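Local coordinates for protein peroxisomal catalase A (Saccharomyces cerevisiae, PDB 1A4E) that breaks down hydrogen peroxide to water and oxygen with a heme cofactor, probably protecting the cell from peroxide made by peroxisomal oxidases, at residues B[73-78]-B[292-297]; B[202-207]-B[212-217]. All blocks are in the same frame, centred on the assembly; numbering follows the deposited sequence.

Interactions 1 and 2 both reach one antiparallel sheet, their centres about 9 Å apart, and illustrate how chemistry follows place in a fold. Interaction 2 is the buried one: a two-stranded hairpin held by backbone hydrogen bonds, with aromatic and aliphatic side chains packed on both faces. Interaction 1 is smaller and only partly buried, a salt bridge from strand 294-303 to the loop between strands 59-68 and 87-95. The two meet directly. The backbone of Gly77 probably hydrogen-bonds to Ser206, the carbonyl of Asp74 probably accepts from the Asn207 amide, and Cys76 packs on Trp205, which ties the loop of 73-78 to the hairpin.

Interaction 1 (B[73-78]-B[292-297]); sequences TDICGS and PLRRVG
A salt bridge between Asp74 and Arg294 carries most of this contact, and it has the two-pronged form in which a guanidinium meets a carboxylate end-on. NH2 of Arg294 donates to OD1 of Asp74 at 2.8 Å, using the syn lone pair of that oxygen, while NH1 reaches OD2 at 3.1 Å with the straighter N-H of the two (158°). OD2 lies in the guanidinium plane, whereas OD1 is tilted somewhat out of it. With the two flat groups only 26° apart, the pair is nearly coplanar, and two bonds on two different oxygens resist rotation of the carboxylate. A weak third bond runs from NH2 to OD2.

The reach comes from the arginine: its chain leaves the strand with CG anti to the backbone N (chi1 177°) and stays extended as far as NE. Asp74 comes to meet it from the opposite direction. NH2 has a further acceptor in the carbonyl of Asp71, so that one nitrogen is shared between side chain and backbone of the same loop.

In the catalase fold this links distant parts of the chain, for the loop joins strands 59-68 and 87-95 while Arg294 belongs to strand 294-303, which pairs with 59-68. Further along that strand, Val296 and Gly297 both face Val262 in a classic beta bulge.

Packing is confined to Ile75, a buried residue whose side chain crosses the guanidinium obliquely. Its CG1 comes within 3.3 Å of Arg294 NH1, and CD1 lies 3.5 Å from the same nitrogen. Beyond Arg294, the isoleucine also rests on His213 of strand 212-221, a strand of the same sheet.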
ATOM      1  N   THR B  73      -4.148 -44.763  -0.306  1.00 27.16           N
ATOM      2  CA  THR B  73      -3.014 -44.603   0.606  1.00 29.95           C
ATOM      3  C   THR B  73      -1.696 -45.210   0.096  1.00 31.77           C
ATOM      4  O   THR B  73      -0.611 -44.903   0.593  1.00 32.86           O
ATOM      5  CB  THR B  73      -3.363 -45.203   1.986  1.00 30.33           C
ATOM      6  OG1 THR B  73      -3.670 -46.578   1.803  1.00 27.77           O
ATOM      7  CG2 THR B  73      -4.501 -44.431   2.648  1.00 24.35           C
ATOM      8  N   ASP B  74      -1.783 -46.061  -0.933  1.00 31.33           N
ATOM      9  CA  ASP B  74      -0.620 -46.626  -1.615  1.00 31.25           C
ATOM     10  C   ASP B  74      -0.013 -45.629  -2.599  1.00 30.40           C
ATOM     11  O   ASP B  74       1.140 -45.758  -3.007  1.00 31.49           O
ATOM     12  CB  ASP B  74      -1.019 -47.907  -2.371  1.00 31.37           C
ATOM     13  CG  ASP B  74      -2.182 -47.755  -3.350  1.00 32.93           C
ATOM     14  OD1 ASP B  74      -3.292 -47.446  -2.912  1.00 34.77           O
ATOM     15  OD2 ASP B  74      -1.973 -47.938  -4.543  1.00 31.70           O
ATOM     16  N   ILE B  75      -0.798 -44.631  -3.013  1.00 28.25           N
ATOM     17  CA  ILE B  75      -0.298 -43.581  -3.893  1.00 28.78           C
ATOM     18  C   ILE B  75       0.105 -42.335  -3.086  1.00 29.02           C
ATOM     19  O   ILE B  75       1.180 -41.772  -3.289  1.00 28.22           O
ATOM     20  CB  ILE B  75      -1.394 -43.221  -4.945  1.00 26.81           C
ATOM     21  CG1 ILE B  75      -1.844 -44.457  -5.727  1.00 23.87           C
ATOM     22  CG2 ILE B  75      -0.843 -42.154  -5.888  1.00 21.19           C
ATOM     23  CD1 ILE B  75      -0.768 -45.170  -6.582  1.00 21.84           C
ATOM     24  N   CYS B  76      -0.721 -41.892  -2.134  1.00 29.58           N
ATOM     25  CA  CYS B  76      -0.476 -40.661  -1.398  1.00 29.10           C
ATOM     26  C   CYS B  76      -0.701 -40.826   0.085  1.00 28.27           C
ATOM     27  O   CYS B  76      -1.768 -41.260   0.512  1.00 27.51           O
ATOM     28  CB  CYS B  76      -1.398 -39.576  -1.918  1.00 32.51           C
ATOM     29  SG  CYS B  76      -1.002 -37.963  -1.214  1.00 31.20           S
ATOM     30  N   GLY B  77       0.313 -40.442   0.866  1.00 28.99           N
ATOM     31  CA  GLY B  77       0.280 -40.551   2.314  1.00 28.06           C
ATOM     32  C   GLY B  77      -0.321 -39.348   3.039  1.00 29.89           C
ATOM     33  O   GLY B  77      -0.261 -39.328   4.269  1.00 30.29           O
ATOM     34  N   SER B  78      -0.891 -38.336   2.348  1.00 27.50           N
ATOM     35  CA  SER B  78      -1.495 -37.167   2.988  1.00 26.90           C
ATOM     36  C   SER B  78      -2.647 -37.555   3.898  1.00 28.44           C
ATOM     37  O   SER B  78      -3.472 -38.404   3.549  1.00 30.64           O
ATOM     38  CB  SER B  78      -2.034 -36.190   1.956  1.00 24.26           C
ATOM     39  OG  SER B  78      -0.994 -35.797   1.080  1.00 26.78           O
ATOM     40  N   PRO B 292      -5.684 -45.395 -16.798  1.00 28.85           N
ATOM     41  CA  PRO B 292      -7.107 -45.233 -16.523  1.00 30.18           C
ATOM     42  C   PRO B 292      -7.392 -44.317 -15.331  1.00 30.91           C
ATOM     43  O   PRO B 292      -6.504 -44.005 -14.537  1.00 30.57           O
ATOM     44  CB  PRO B 292      -7.599 -46.642 -16.301  1.00 29.59           C
ATOM     45  CG  PRO B 292      -6.437 -47.545 -16.621  1.00 30.01           C
ATOM     46  CD  PRO B 292      -5.233 -46.689 -16.305  1.00 29.63           C
ATOM     47  N   LEU B 293      -8.639 -43.864 -15.182  1.00 30.90           N
ATOM     48  CA  LEU B 293      -9.003 -43.023 -14.055  1.00 29.14           C
ATOM     49  C   LEU B 293      -9.280 -43.890 -12.839  1.00 28.50           C
ATOM     50  O   LEU B 293     -10.114 -44.785 -12.878  1.00 29.07           O
ATOM     51  CB  LEU B 293     -10.242 -42.189 -14.383  1.00 25.85           C
ATOM     52  CG  LEU B 293     -10.175 -41.210 -15.551  1.00 29.19           C
ATOM     53  CD1 LEU B 293     -11.413 -40.334 -15.545  1.00 24.64           C
ATOM     54  CD2 LEU B 293      -8.949 -40.337 -15.434  1.00 28.36           C
ATOM     55  N   ARG B 294      -8.495 -43.670 -11.789  1.00 25.83           N
ATOM     56  CA  ARG B 294      -8.662 -44.372 -10.529  1.00 24.55           C
ATOM     57  C   ARG B 294      -9.450 -43.456  -9.602  1.00 27.03           C
ATOM     58  O   ARG B 294      -9.120 -42.271  -9.503  1.00 26.21           O
ATOM     59  CB  ARG B 294      -7.284 -44.679  -9.981  1.00 21.09           C
ATOM     60  CG  ARG B 294      -7.331 -45.356  -8.631  1.00 22.12           C
ATOM     61  CD  ARG B 294      -5.954 -45.760  -8.168  1.00 20.27           C
ATOM     62  NE  ARG B 294      -6.072 -46.254  -6.812  1.00 19.78           N
ATOM     63  CZ  ARG B 294      -5.038 -46.779  -6.173  1.00 20.83           C
ATOM     64  NH1 ARG B 294      -3.843 -46.892  -6.737  1.00 18.31           N
ATOM     65  NH2 ARG B 294      -5.200 -47.202  -4.927  1.00 20.96           N
ATOM     66  N   ARG B 295     -10.487 -43.937  -8.908  1.00 27.58           N
ATOM     67  CA  ARG B 295     -11.310 -43.061  -8.082  1.00 28.56           C
ATOM     68  C   ARG B 295     -10.755 -42.773  -6.691  1.00 28.44           C
ATOM     69  O   ARG B 295     -10.177 -43.629  -6.030  1.00 28.14           O
ATOM     70  CB  ARG B 295     -12.712 -43.670  -7.991  1.00 26.75           C
ATOM     71  CG  ARG B 295     -13.770 -42.757  -7.365  1.00 31.56           C
ATOM     72  CD  ARG B 295     -15.201 -43.186  -7.657  1.00 31.39           C
ATOM     73  NE  ARG B 295     -15.347 -44.631  -7.603  1.00 39.62           N
ATOM     74  CZ  ARG B 295     -15.860 -45.270  -6.560  1.00 40.38           C
ATOM     75  NH1 ARG B 295     -16.290 -44.634  -5.476  1.00 50.60           N
ATOM     76  NH2 ARG B 295     -15.888 -46.591  -6.589  1.00 34.79           N
ATOM     77  N   VAL B 296     -10.917 -41.515  -6.258  1.00 28.54           N
ATOM     78  CA  VAL B 296     -10.420 -41.047  -4.976  1.00 26.68           C
ATOM     79  C   VAL B 296     -11.551 -40.657  -4.032  1.00 26.51           C
ATOM     80  O   VAL B 296     -11.632 -41.192  -2.925  1.00 25.11           O
ATOM     81  CB  VAL B 296      -9.491 -39.834  -5.171  1.00 26.62           C
ATOM     82  CG1 VAL B 296      -8.884 -39.441  -3.824  1.00 27.52           C
ATOM     83  CG2 VAL B 296      -8.379 -40.168  -6.149  1.00 26.37           C
ATOM     84  N   GLY B 297     -12.421 -39.722  -4.433  1.00 25.18           N
ATOM     85  CA  GLY B 297     -13.480 -39.269  -3.548  1.00 23.94           C
ATOM     86  C   GLY B 297     -14.437 -38.274  -4.169  1.00 24.56           C
ATOM     87  O   GLY B 297     -14.600 -38.253  -5.381  1.00 26.53           O
TER

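Interaction 2 (B[202-207]-B[212-217]); sequences TYKWSN and WHYVQV
Trp205 and Val215 meet at about a right angle, with a methyl of the valine over one face of the indole in a CH-pi contact. CG1 of Val215 stands 3.9 Å from the centroid of the Trp205 six-membered ring, almost exactly on its normal; the valine torsion, with CG1 anti to the backbone N (chi1 177°), turns this methyl to the ring. The other methyl, CG2, packs against CB and CG of the tryptophan. Val217 adds a second crossing: its CG2 touches CZ2 of the indole at 3.8 Å, and Trp126 of strand 122-129 packs on both Trp205 and Val217.

Lys204, Tyr214 and Trp212 gather on the other face of the sheet. The lysine runs beside both aromatic residues and points the same way, with CG near the tyrosine ring and CD 3.9 Å from CZ3 of Trp212. These two rings are themselves set edge to face, since CZ3 of Trp212 lies over one face of Tyr214, toward its rim, 3.5 Å above the plane. The polar ends converge on Glu409, which takes a salt bridge from the Lys204 ammonium and a hydrogen bond from the Tyr214 hydroxyl; Gln408 and Gln405 also accept from the lysine.

Near the end of the pair Thr202 lays CG2 obliquely against the Tyr214 ring, while its OG1 receives Gln216 NE2 at 3.0 Å, exactly in the amide plane and nearly straight (164°). That hydroxyl is also hydrogen-bonded to the carbonyl of Val279.

Four backbone hydrogen bonds, exchanged within the pairs Tyr203-Val215 and Trp205-His213, fix the register. They define an antiparallel beta hairpin in the catalase sheet, and Tyr203, whose side chain lies about 6 Å from the heme, brings it close to the active site.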
ATOM      1  N   THR B 202       1.380 -32.232 -14.169  1.00 25.41           N
ATOM      2  CA  THR B 202       1.745 -33.465 -13.514  1.00 24.54           C
ATOM      3  C   THR B 202       2.231 -33.038 -12.129  1.00 25.93           C
ATOM      4  O   THR B 202       2.994 -32.079 -11.984  1.00 24.60           O
ATOM      5  CB  THR B 202       2.877 -34.154 -14.310  1.00 24.70           C
ATOM      6  OG1 THR B 202       2.333 -34.575 -15.556  1.00 26.86           O
ATOM      7  CG2 THR B 202       3.457 -35.339 -13.580  1.00 24.41           C
ATOM      8  N   TYR B 203       1.735 -33.707 -11.092  1.00 25.88           N
ATOM      9  CA  TYR B 203       2.217 -33.492  -9.742  1.00 26.46           C
ATOM     10  C   TYR B 203       2.912 -34.768  -9.291  1.00 27.41           C
ATOM     11  O   TYR B 203       2.869 -35.780  -9.983  1.00 30.68           O
ATOM     12  CB  TYR B 203       1.046 -33.171  -8.823  1.00 26.33           C
ATOM     13  CG  TYR B 203       0.523 -31.745  -8.996  1.00 29.24           C
ATOM     14  CD1 TYR B 203      -0.302 -31.390 -10.078  1.00 25.64           C
ATOM     15  CD2 TYR B 203       0.864 -30.789  -8.036  1.00 28.80           C
ATOM     16  CE1 TYR B 203      -0.779 -30.083 -10.193  1.00 25.76           C
ATOM     17  CE2 TYR B 203       0.390 -29.482  -8.146  1.00 26.36           C
ATOM     18  CZ  TYR B 203      -0.424 -29.136  -9.223  1.00 28.34           C
ATOM     19  OH  TYR B 203      -0.884 -27.838  -9.321  1.00 25.86           O
ATOM     20  N   LYS B 204       3.623 -34.749  -8.163  1.00 26.26           N
ATOM     21  CA  LYS B 204       4.262 -35.942  -7.645  1.00 26.10           C
ATOM     22  C   LYS B 204       3.680 -36.253  -6.285  1.00 27.59           C
ATOM     23  O   LYS B 204       3.826 -35.463  -5.358  1.00 31.10           O
ATOM     24  CB  LYS B 204       5.775 -35.749  -7.519  1.00 23.51           C
ATOM     25  CG  LYS B 204       6.454 -35.701  -8.887  1.00 27.40           C
ATOM     26  CD  LYS B 204       7.969 -35.655  -8.759  1.00 28.85           C
ATOM     27  CE  LYS B 204       8.455 -34.309  -8.241  1.00 29.31           C
ATOM     28  NZ  LYS B 204       9.889 -34.319  -8.020  1.00 22.97           N
ATOM     29  N   TRP B 205       2.942 -37.360  -6.161  1.00 28.14           N
ATOM     30  CA  TRP B 205       2.402 -37.776  -4.877  1.00 27.24           C
ATOM     31  C   TRP B 205       3.191 -38.971  -4.365  1.00 29.92           C
ATOM     32  O   TRP B 205       3.598 -39.838  -5.138  1.00 32.29           O
ATOM     33  CB  TRP B 205       0.919 -38.151  -5.010  1.00 25.56           C
ATOM     34  CG  TRP B 205      -0.053 -37.002  -5.311  1.00 26.82           C
ATOM     35  CD1 TRP B 205       0.369 -35.715  -5.567  1.00 25.30           C
ATOM     36  CD2 TRP B 205      -1.422 -37.111  -5.378  1.00 23.77           C
ATOM     37  NE1 TRP B 205      -0.711 -35.018  -5.803  1.00 25.32           N
ATOM     38  CE2 TRP B 205      -1.799 -35.797  -5.704  1.00 22.89           C
ATOM     39  CE3 TRP B 205      -2.390 -38.103  -5.221  1.00 19.33           C
ATOM     40  CZ2 TRP B 205      -3.141 -35.454  -5.870  1.00 20.55           C
ATOM     41  CZ3 TRP B 205      -3.736 -37.756  -5.393  1.00 25.03           C
ATOM     42  CH2 TRP B 205      -4.113 -36.445  -5.713  1.00 22.61           C
ATOM     43  N   SER B 206       3.447 -39.018  -3.054  1.00 30.26           N
ATOM     44  CA  SER B 206       4.231 -40.086  -2.445  1.00 26.73           C
ATOM     45  C   SER B 206       3.479 -40.772  -1.327  1.00 27.38           C
ATOM     46  O   SER B 206       2.704 -40.117  -0.631  1.00 27.43           O
ATOM     47  CB  SER B 206       5.513 -39.547  -1.849  1.00 23.98           C
ATOM     48  OG  SER B 206       6.294 -38.918  -2.838  1.00 25.59           O
ATOM     49  N   ASN B 207       3.665 -42.085  -1.147  1.00 27.52           N
ATOM     50  CA  ASN B 207       3.085 -42.755   0.007  1.00 30.19           C
ATOM     51  C   ASN B 207       4.075 -42.709   1.166  1.00 31.92           C
ATOM     52  O   ASN B 207       5.184 -42.180   1.031  1.00 30.94           O
ATOM     53  CB  ASN B 207       2.737 -44.206  -0.336  1.00 30.68           C
ATOM     54  CG  ASN B 207       3.873 -45.150  -0.721  1.00 33.97           C
ATOM     55  OD1 ASN B 207       5.035 -45.015  -0.343  1.00 36.17           O
ATOM     56  ND2 ASN B 207       3.533 -46.194  -1.473  1.00 28.93           N
ATOM     57  N   TRP B 212       6.808 -43.169  -5.109  1.00 33.06           N
ATOM     58  CA  TRP B 212       6.129 -42.013  -5.667  1.00 32.42           C
ATOM     59  C   TRP B 212       5.620 -42.218  -7.081  1.00 32.97           C
ATOM     60  O   TRP B 212       6.107 -43.066  -7.827  1.00 33.74           O
ATOM     61  CB  TRP B 212       7.069 -40.797  -5.644  1.00 30.35           C
ATOM     62  CG  TRP B 212       8.327 -40.915  -6.500  1.00 27.92           C
ATOM     63  CD1 TRP B 212       9.446 -41.553  -6.036  1.00 27.57           C
ATOM     64  CD2 TRP B 212       8.492 -40.415  -7.768  1.00 26.76           C
ATOM     65  NE1 TRP B 212      10.323 -41.453  -7.002  1.00 24.43           N
ATOM     66  CE2 TRP B 212       9.810 -40.785  -8.046  1.00 23.89           C
ATOM     67  CE3 TRP B 212       7.743 -39.702  -8.704  1.00 26.63           C
ATOM     68  CZ2 TRP B 212      10.398 -40.460  -9.264  1.00 23.96           C
ATOM     69  CZ3 TRP B 212       8.333 -39.375  -9.924  1.00 26.64           C
ATOM     70  CH2 TRP B 212       9.649 -39.749 -10.202  1.00 25.94           C
ATOM     71  N   HIS B 213       4.635 -41.401  -7.457  1.00 32.58           N
ATOM     72  CA  HIS B 213       4.065 -41.446  -8.789  1.00 31.32           C
ATOM     73  C   HIS B 213       3.825 -40.060  -9.368  1.00 31.15           C
ATOM     74  O   HIS B 213       3.645 -39.080  -8.649  1.00 32.00           O
ATOM     75  CB  HIS B 213       2.723 -42.174  -8.784  1.00 33.14           C
ATOM     76  CG  HIS B 213       2.767 -43.688  -8.601  1.00 33.90           C
ATOM     77  ND1 HIS B 213       2.919 -44.369  -7.477  1.00 33.39           N
ATOM     78  CD2 HIS B 213       2.597 -44.606  -9.609  1.00 34.99           C
ATOM     79  CE1 HIS B 213       2.843 -45.648  -7.748  1.00 32.36           C
ATOM     80  NE2 HIS B 213       2.649 -45.778  -9.034  1.00 33.51           N
ATOM     81  N   TYR B 214       3.883 -39.977 -10.699  1.00 29.66           N
ATOM     82  CA  TYR B 214       3.455 -38.797 -11.424  1.00 27.24           C
ATOM     83  C   TYR B 214       1.942 -38.928 -11.469  1.00 28.74           C
ATOM     84  O   TYR B 214       1.407 -39.982 -11.812  1.00 29.16           O
ATOM     85  CB  TYR B 214       3.983 -38.780 -12.846  1.00 27.16           C
ATOM     86  CG  TYR B 214       5.481 -38.529 -12.964  1.00 29.13           C
ATOM     87  CD1 TYR B 214       6.072 -37.366 -12.446  1.00 27.86           C
ATOM     88  CD2 TYR B 214       6.272 -39.471 -13.618  1.00 28.48           C
ATOM     89  CE1 TYR B 214       7.443 -37.142 -12.586  1.00 26.49           C
ATOM     90  CE2 TYR B 214       7.645 -39.254 -13.758  1.00 27.93           C
ATOM     91  CZ  TYR B 214       8.222 -38.092 -13.242  1.00 28.59           C
ATOM     92  OH  TYR B 214       9.577 -37.871 -13.402  1.00 26.67           O
ATOM     93  N   VAL B 215       1.238 -37.858 -11.104  1.00 29.40           N
ATOM     94  CA  VAL B 215      -0.216 -37.873 -10.968  1.00 28.32           C
ATOM     95  C   VAL B 215      -0.875 -36.751 -11.754  1.00 27.67           C
ATOM     96  O   VAL B 215      -0.331 -35.650 -11.846  1.00 31.30           O
ATOM     97  CB  VAL B 215      -0.586 -37.754  -9.449  1.00 27.52           C
ATOM     98  CG1 VAL B 215      -2.090 -37.696  -9.264  1.00 30.12           C
ATOM     99  CG2 VAL B 215      -0.104 -38.983  -8.685  1.00 26.53           C
ATOM    100  N   GLN B 216      -2.024 -37.014 -12.386  1.00 27.67           N
ATOM    101  CA  GLN B 216      -2.850 -35.960 -12.970  1.00 26.49           C
ATOM    102  C   GLN B 216      -4.245 -36.148 -12.395  1.00 27.68           C
ATOM    103  O   GLN B 216      -4.743 -37.268 -12.288  1.00 27.35           O
ATOM    104  CB  GLN B 216      -2.898 -36.051 -14.489  1.00 26.69           C
ATOM    105  CG  GLN B 216      -1.556 -35.551 -14.986  1.00 25.85           C
ATOM    106  CD  GLN B 216      -1.563 -34.865 -16.330  1.00 26.52           C
ATOM    107  OE1 GLN B 216      -2.583 -34.694 -16.986  1.00 30.59           O
ATOM    108  NE2 GLN B 216      -0.395 -34.431 -16.772  1.00 25.11           N
ATOM    109  N   VAL B 217      -4.867 -35.046 -11.956  1.00 27.83           N
ATOM    110  CA  VAL B 217      -6.155 -35.117 -11.272  1.00 25.99           C
ATOM    111  C   VAL B 217      -7.312 -34.650 -12.151  1.00 25.88           C
ATOM    112  O   VAL B 217      -7.219 -33.682 -12.904  1.00 26.69           O
ATOM    113  CB  VAL B 217      -6.063 -34.280  -9.966  1.00 25.20           C
ATOM    114  CG1 VAL B 217      -7.291 -34.531  -9.107  1.00 21.58           C
ATOM    115  CG2 VAL B 217      -4.837 -34.681  -9.145  1.00 22.26           C
TER